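Local coordinates for uncharacterized protein (Bacteroides uniformis ATCC 8492, PDB 4Q68) that probably acts as an N-acetylmuramoyl-L-alanine amidase of the NlpC/P60 type, cleaving the amide bond between muramic acid and L-alanine in bacterial cell-wall peptidoglycan, at residues M7-Y19 / V204-S216. Residues are numbered along the deposited sequence; the frame is centred on the assembly and turned at random.
Sequences MLSNGIKYLDVPY and VHASSTDKKVVVS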
loop_
_atom_site.group_PDB
_atom_site.type_symbol
_atom_site.label_atom_id
_atom_site.label_comp_id
_atom_site.label_asym_id
_atom_site.label_seq_id
_atom_site.Cartn_x
_atom_site.Cartn_y
_atom_site.Cartn_z
HETATM N N MSE A 7 -5.313 -0.089 14.187
HETATM C CA MSE A 7 -5.262 0.008 12.719
HETATM C C MSE A 7 -6.628 -0.315 12.124
HETATM O O MSE A 7 -7.122 0.401 11.249
HETATM C CB MSE A 7 -4.239 -0.991 12.158
HETATM C CG MSE A 7 -2.804 -0.562 12.205
HETATM SE SE MSE A 7 -2.376 0.833 10.918
HETATM C CE MSE A 7 -2.919 -0.047 9.285
ATOM N N LEU A 8 -7.233 -1.410 12.571
ATOM C CA LEU A 8 -8.533 -1.810 12.044
ATOM C C LEU A 8 -9.615 -0.773 12.355
ATOM O O LEU A 8 -10.374 -0.388 11.472
ATOM C CB LEU A 8 -8.921 -3.180 12.594
ATOM C CG LEU A 8 -10.323 -3.665 12.214
ATOM C CD1 LEU A 8 -10.501 -3.756 10.695
ATOM C CD2 LEU A 8 -10.617 -5.000 12.867
ATOM N N SER A 9 -9.693 -0.315 13.600
ATOM C CA SER A 9 -10.741 0.623 13.936
ATOM C C SER A 9 -10.530 1.947 13.198
ATOM O O SER A 9 -11.503 2.555 12.758
ATOM C CB SER A 9 -10.871 0.781 15.446
ATOM O OG SER A 9 -9.715 1.323 16.005
ATOM N N ASN A 10 -9.283 2.377 13.018
ATOM C CA ASN A 10 -9.054 3.592 12.251
ATOM C C ASN A 10 -9.403 3.402 10.769
ATOM O O ASN A 10 -9.910 4.329 10.138
ATOM C CB ASN A 10 -7.629 4.107 12.435
ATOM C CG ASN A 10 -7.411 4.697 13.803
ATOM O OD1 ASN A 10 -8.371 5.143 14.455
ATOM N ND2 ASN A 10 -6.162 4.714 14.256
ATOM N N GLY A 11 -9.182 2.209 10.224
ATOM C CA GLY A 11 -9.639 1.920 8.879
ATOM C C GLY A 11 -11.160 1.939 8.760
ATOM O O GLY A 11 -11.704 2.490 7.805
ATOM N N ILE A 12 -11.852 1.362 9.741
ATOM C CA ILE A 12 -13.317 1.332 9.767
ATOM C C ILE A 12 -13.898 2.742 9.777
ATOM O O ILE A 12 -14.970 2.983 9.220
ATOM C CB ILE A 12 -13.825 0.512 10.982
ATOM C CG1 ILE A 12 -13.603 -0.988 10.743
ATOM C CG2 ILE A 12 -15.301 0.807 11.302
ATOM C CD1 ILE A 12 -14.269 -1.538 9.492
ATOM N N LYS A 13 -13.194 3.695 10.394
ATOM C CA LYS A 13 -13.609 5.110 10.384
ATOM C C LYS A 13 -13.731 5.708 9.001
ATOM O O LYS A 13 -14.425 6.710 8.818
ATOM C CB LYS A 13 -12.641 6.002 11.162
ATOM C CG LYS A 13 -12.653 5.778 12.650
ATOM C CD LYS A 13 -11.764 6.763 13.385
ATOM C CE LYS A 13 -11.411 6.270 14.770
ATOM N NZ LYS A 13 -10.244 6.998 15.340
ATOM N N TYR A 14 -13.038 5.118 8.021
ATOM C CA TYR A 14 -13.100 5.587 6.631
ATOM C C TYR A 14 -14.211 4.946 5.803
ATOM O O TYR A 14 -14.361 5.286 4.635
ATOM C CB TYR A 14 -11.753 5.363 5.925
ATOM C CG TYR A 14 -10.733 6.415 6.267
ATOM C CD1 TYR A 14 -9.995 6.338 7.436
ATOM C CD2 TYR A 14 -10.513 7.510 5.435
ATOM C CE1 TYR A 14 -9.073 7.325 7.767
ATOM C CE2 TYR A 14 -9.584 8.484 5.751
ATOM C CZ TYR A 14 -8.875 8.397 6.918
ATOM O OH TYR A 14 -7.979 9.394 7.229
ATOM N N LEU A 15 -15.012 4.039 6.367
ATOM C CA LEU A 15 -16.083 3.465 5.563
ATOM C C LEU A 15 -16.921 4.591 4.973
ATOM O O LEU A 15 -17.220 5.582 5.648
ATOM C CB LEU A 15 -16.958 2.507 6.374
ATOM C CG LEU A 15 -16.282 1.199 6.781
ATOM C CD1 LEU A 15 -17.210 0.403 7.657
ATOM C CD2 LEU A 15 -15.887 0.362 5.571
ATOM N N ASP A 16 -17.296 4.410 3.714
ATOM C CA ASP A 16 -18.154 5.312 2.945
ATOM C C ASP A 16 -17.453 6.556 2.421
ATOM O O ASP A 16 -18.063 7.311 1.669
ATOM C CB ASP A 16 -19.452 5.634 3.711
ATOM C CG ASP A 16 -20.235 4.387 4.042
ATOM O OD1 ASP A 16 -20.381 3.536 3.130
ATOM O OD2 ASP A 16 -20.716 4.241 5.191
ATOM N N VAL A 17 -16.178 6.759 2.758
ATOM C CA VAL A 17 -15.434 7.858 2.164
ATOM C C VAL A 17 -15.307 7.594 0.660
ATOM O O VAL A 17 -14.962 6.482 0.253
ATOM C CB VAL A 17 -14.053 8.011 2.811
ATOM C CG1 VAL A 17 -13.181 8.995 2.032
ATOM C CG2 VAL A 17 -14.205 8.484 4.252
ATOM N N PRO A 18 -15.574 8.611 -0.182
ATOM C CA PRO A 18 -15.499 8.375 -1.624
ATOM C C PRO A 18 -14.114 8.013 -2.154
ATOM O O PRO A 18 -13.098 8.513 -1.672
ATOM C CB PRO A 18 -15.977 9.703 -2.223
ATOM C CG PRO A 18 -16.865 10.315 -1.164
ATOM C CD PRO A 18 -16.197 9.920 0.126
ATOM N N TYR A 19 -14.120 7.163 -3.167
ATOM C CA TYR A 19 -12.940 6.855 -3.952
ATOM C C TYR A 19 -12.739 7.938 -5.013
ATOM O O TYR A 19 -13.647 8.209 -5.810
ATOM C CB TYR A 19 -13.116 5.508 -4.648
ATOM C CG TYR A 19 -11.871 5.042 -5.355
ATOM C CD1 TYR A 19 -11.493 5.579 -6.575
ATOM C CD2 TYR A 19 -11.067 4.056 -4.800
ATOM C CE1 TYR A 19 -10.335 5.160 -7.218
ATOM C CE2 TYR A 19 -9.905 3.622 -5.442
ATOM C CZ TYR A 19 -9.552 4.184 -6.650
ATOM O OH TYR A 19 -8.405 3.778 -7.307
ATOM N N VAL A 204 -10.823 -4.294 4.277
ATOM C CA VAL A 204 -11.296 -2.919 4.297
ATOM C C VAL A 204 -10.429 -2.179 3.287
ATOM O O VAL A 204 -9.206 -2.162 3.401
ATOM C CB VAL A 204 -11.171 -2.301 5.699
ATOM C CG1 VAL A 204 -11.541 -0.827 5.667
ATOM C CG2 VAL A 204 -12.049 -3.060 6.668
ATOM N N HIS A 205 -11.033 -1.596 2.260
ATOM C CA HIS A 205 -10.262 -1.028 1.177
ATOM C C HIS A 205 -11.053 -0.002 0.397
ATOM O O HIS A 205 -12.285 0.017 0.421
ATOM C CB HIS A 205 -9.743 -2.139 0.248
ATOM C CG HIS A 205 -10.808 -2.821 -0.553
ATOM N ND1 HIS A 205 -10.766 -2.856 -1.921
ATOM C CD2 HIS A 205 -11.931 -3.483 -0.188
ATOM C CE1 HIS A 205 -11.811 -3.510 -2.375
ATOM N NE2 HIS A 205 -12.541 -3.899 -1.345
ATOM N N ALA A 206 -10.323 0.863 -0.293
ATOM C CA ALA A 206 -10.917 1.835 -1.206
ATOM C C ALA A 206 -11.163 1.150 -2.536
ATOM O O ALA A 206 -10.215 0.785 -3.238
ATOM C CB ALA A 206 -10.030 3.051 -1.365
ATOM N N SER A 207 -12.445 0.978 -2.854
ATOM C CA SER A 207 -12.893 0.237 -4.029
ATOM C C SER A 207 -13.266 1.201 -5.150
ATOM O O SER A 207 -14.191 1.983 -5.010
ATOM C CB SER A 207 -14.118 -0.606 -3.666
ATOM O OG SER A 207 -14.739 -1.105 -4.845
ATOM N N SER A 208 -12.554 1.130 -6.271
ATOM C CA SER A 208 -12.901 1.964 -7.423
ATOM C C SER A 208 -14.265 1.586 -8.007
ATOM O O SER A 208 -14.984 2.450 -8.503
ATOM C CB SER A 208 -11.822 1.897 -8.503
ATOM O OG SER A 208 -11.690 0.590 -9.024
ATOM N N THR A 209 -14.633 0.310 -7.939
ATOM C CA THR A 209 -15.909 -0.150 -8.479
ATOM C C THR A 209 -17.083 0.337 -7.625
ATOM O O THR A 209 -18.090 0.821 -8.149
ATOM C CB THR A 209 -15.950 -1.684 -8.575
ATOM O OG1 THR A 209 -14.776 -2.154 -9.254
ATOM C CG2 THR A 209 -17.180 -2.139 -9.329
ATOM N N ASP A 210 -16.952 0.217 -6.301
ATOM C CA ASP A 210 -18.010 0.694 -5.407
ATOM C C ASP A 210 -17.921 2.198 -5.189
ATOM O O ASP A 210 -18.839 2.796 -4.629
ATOM C CB ASP A 210 -17.979 -0.038 -4.067
ATOM C CG ASP A 210 -18.448 -1.473 -4.179
ATOM O OD1 ASP A 210 -19.378 -1.748 -4.975
ATOM O OD2 ASP A 210 -17.889 -2.329 -3.463
ATOM N N LYS A 211 -16.821 2.805 -5.644
ATOM C CA LYS A 211 -16.633 4.245 -5.590
ATOM C C LYS A 211 -16.483 4.777 -4.164
ATOM O O LYS A 211 -16.705 5.964 -3.921
ATOM C CB LYS A 211 -17.761 4.969 -6.329
ATOM C CG LYS A 211 -17.935 4.541 -7.781
ATOM C CD LYS A 211 -19.114 5.244 -8.418
ATOM C CE LYS A 211 -19.142 5.061 -9.927
ATOM N NZ LYS A 211 -19.328 3.636 -10.314
ATOM N N LYS A 212 -16.065 3.919 -3.236
ATOM C CA LYS A 212 -15.926 4.323 -1.842
ATOM C C LYS A 212 -15.156 3.264 -1.063
ATOM O O LYS A 212 -14.888 2.173 -1.574
ATOM C CB LYS A 212 -17.303 4.543 -1.197
ATOM C CG LYS A 212 -18.127 3.277 -1.031
ATOM C CD LYS A 212 -19.596 3.572 -0.765
ATOM C CE LYS A 212 -20.371 2.287 -0.567
ATOM N NZ LYS A 212 -21.827 2.512 -0.532
ATOM N N VAL A 213 -14.819 3.595 0.182
ATOM C CA VAL A 213 -14.191 2.643 1.090
ATOM C C VAL A 213 -15.258 1.689 1.622
ATOM O O VAL A 213 -16.312 2.120 2.104
ATOM C CB VAL A 213 -13.499 3.376 2.252
ATOM C CG1 VAL A 213 -12.896 2.401 3.242
ATOM C CG2 VAL A 213 -12.435 4.340 1.738
ATOM N N VAL A 214 -14.969 0.394 1.523
ATOM C CA VAL A 214 -15.912 -0.665 1.871
ATOM C C VAL A 214 -15.230 -1.754 2.694
ATOM O O VAL A 214 -14.005 -1.890 2.710
ATOM C CB VAL A 214 -16.514 -1.337 0.614
ATOM C CG1 VAL A 214 -17.215 -0.314 -0.257
ATOM C CG2 VAL A 214 -15.447 -2.086 -0.188
ATOM N N VAL A 215 -16.066 -2.544 3.359
ATOM C CA VAL A 215 -15.719 -3.895 3.780
ATOM C C VAL A 215 -16.059 -4.806 2.606
ATOM O O VAL A 215 -17.179 -4.784 2.098
ATOM C CB VAL A 215 -16.543 -4.333 5.012
ATOM C CG1 VAL A 215 -16.265 -5.786 5.344
ATOM C CG2 VAL A 215 -16.280 -3.442 6.196
ATOM N N SER A 216 -15.114 -5.618 2.158
ATOM C CA SER A 216 -15.379 -6.488 1.028
ATOM C C SER A 216 -16.553 -7.422 1.299
ATOM O O SER A 216 -16.730 -7.934 2.396
ATOM C CB SER A 216 -14.123 -7.267 0.643
ATOM O OG SER A 216 -13.693 -8.144 1.664
HETATM O O HOH W 1 -18.893 1.325 2.704
HETATM O O HOH W 2 -22.698 2.236 2.621
HETATM O O HOH W 3 -22.153 5.220 1.068
#
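V204 opens the contact by laying CG1 against the carbonyl of G11, on helix 7-12, where G11 has no side chain to intervene, while CG2 meets CD1 of I12, in one of its two modelled conformers, at 3.9 Å. Two residues on, the A206 methyl group packs on Y19 CD2, and A206 O lies at the edge of the same ring, near its plane. S208 then spreads over one ring face: its CB sits 3.9 Å from the Y19 ring centroid, 17° off the normal, a CH-pi contact. The Y19 chi1 of -173° sets CG opposite the main-chain N and carries the ring across this turn, and a serine in its place would probably leave A206 and S208 without their aromatic cover and open a gap beside the turn. K211 O receives Y19 N at 2.9 Å, almost straight at hydrogen although the donor stands above the carbonyl plane. In one of its two modelled conformers, K212 runs alongside D16, its NZ 4.1 Å from D16 OD1, too far for a salt bridge; two waters, one of them weakly bound to OD1, accept from NZ and donate to OD1. V213 is gripped through both backbone polar atoms, its N donating to V17 O at 2.9 Å and its O accepting from D16 N at 3.0 Å, with another water linking V213 O to D16 OD1. Its CB presses on Y14 O at 3.2 Å. L15 CD2 reaches V215 CG2 at 3.9 Å. Strands 200-207 and 212-215 form a beta hairpin, its 208-211 connection closing with a G1 bulge in which K211 and K212 both face S207; through the single P18-K212 bridge, the loop after the N-terminal helix runs beside edge strand 212-215 of the NlpC/P60-type fold's antiparallel sheet.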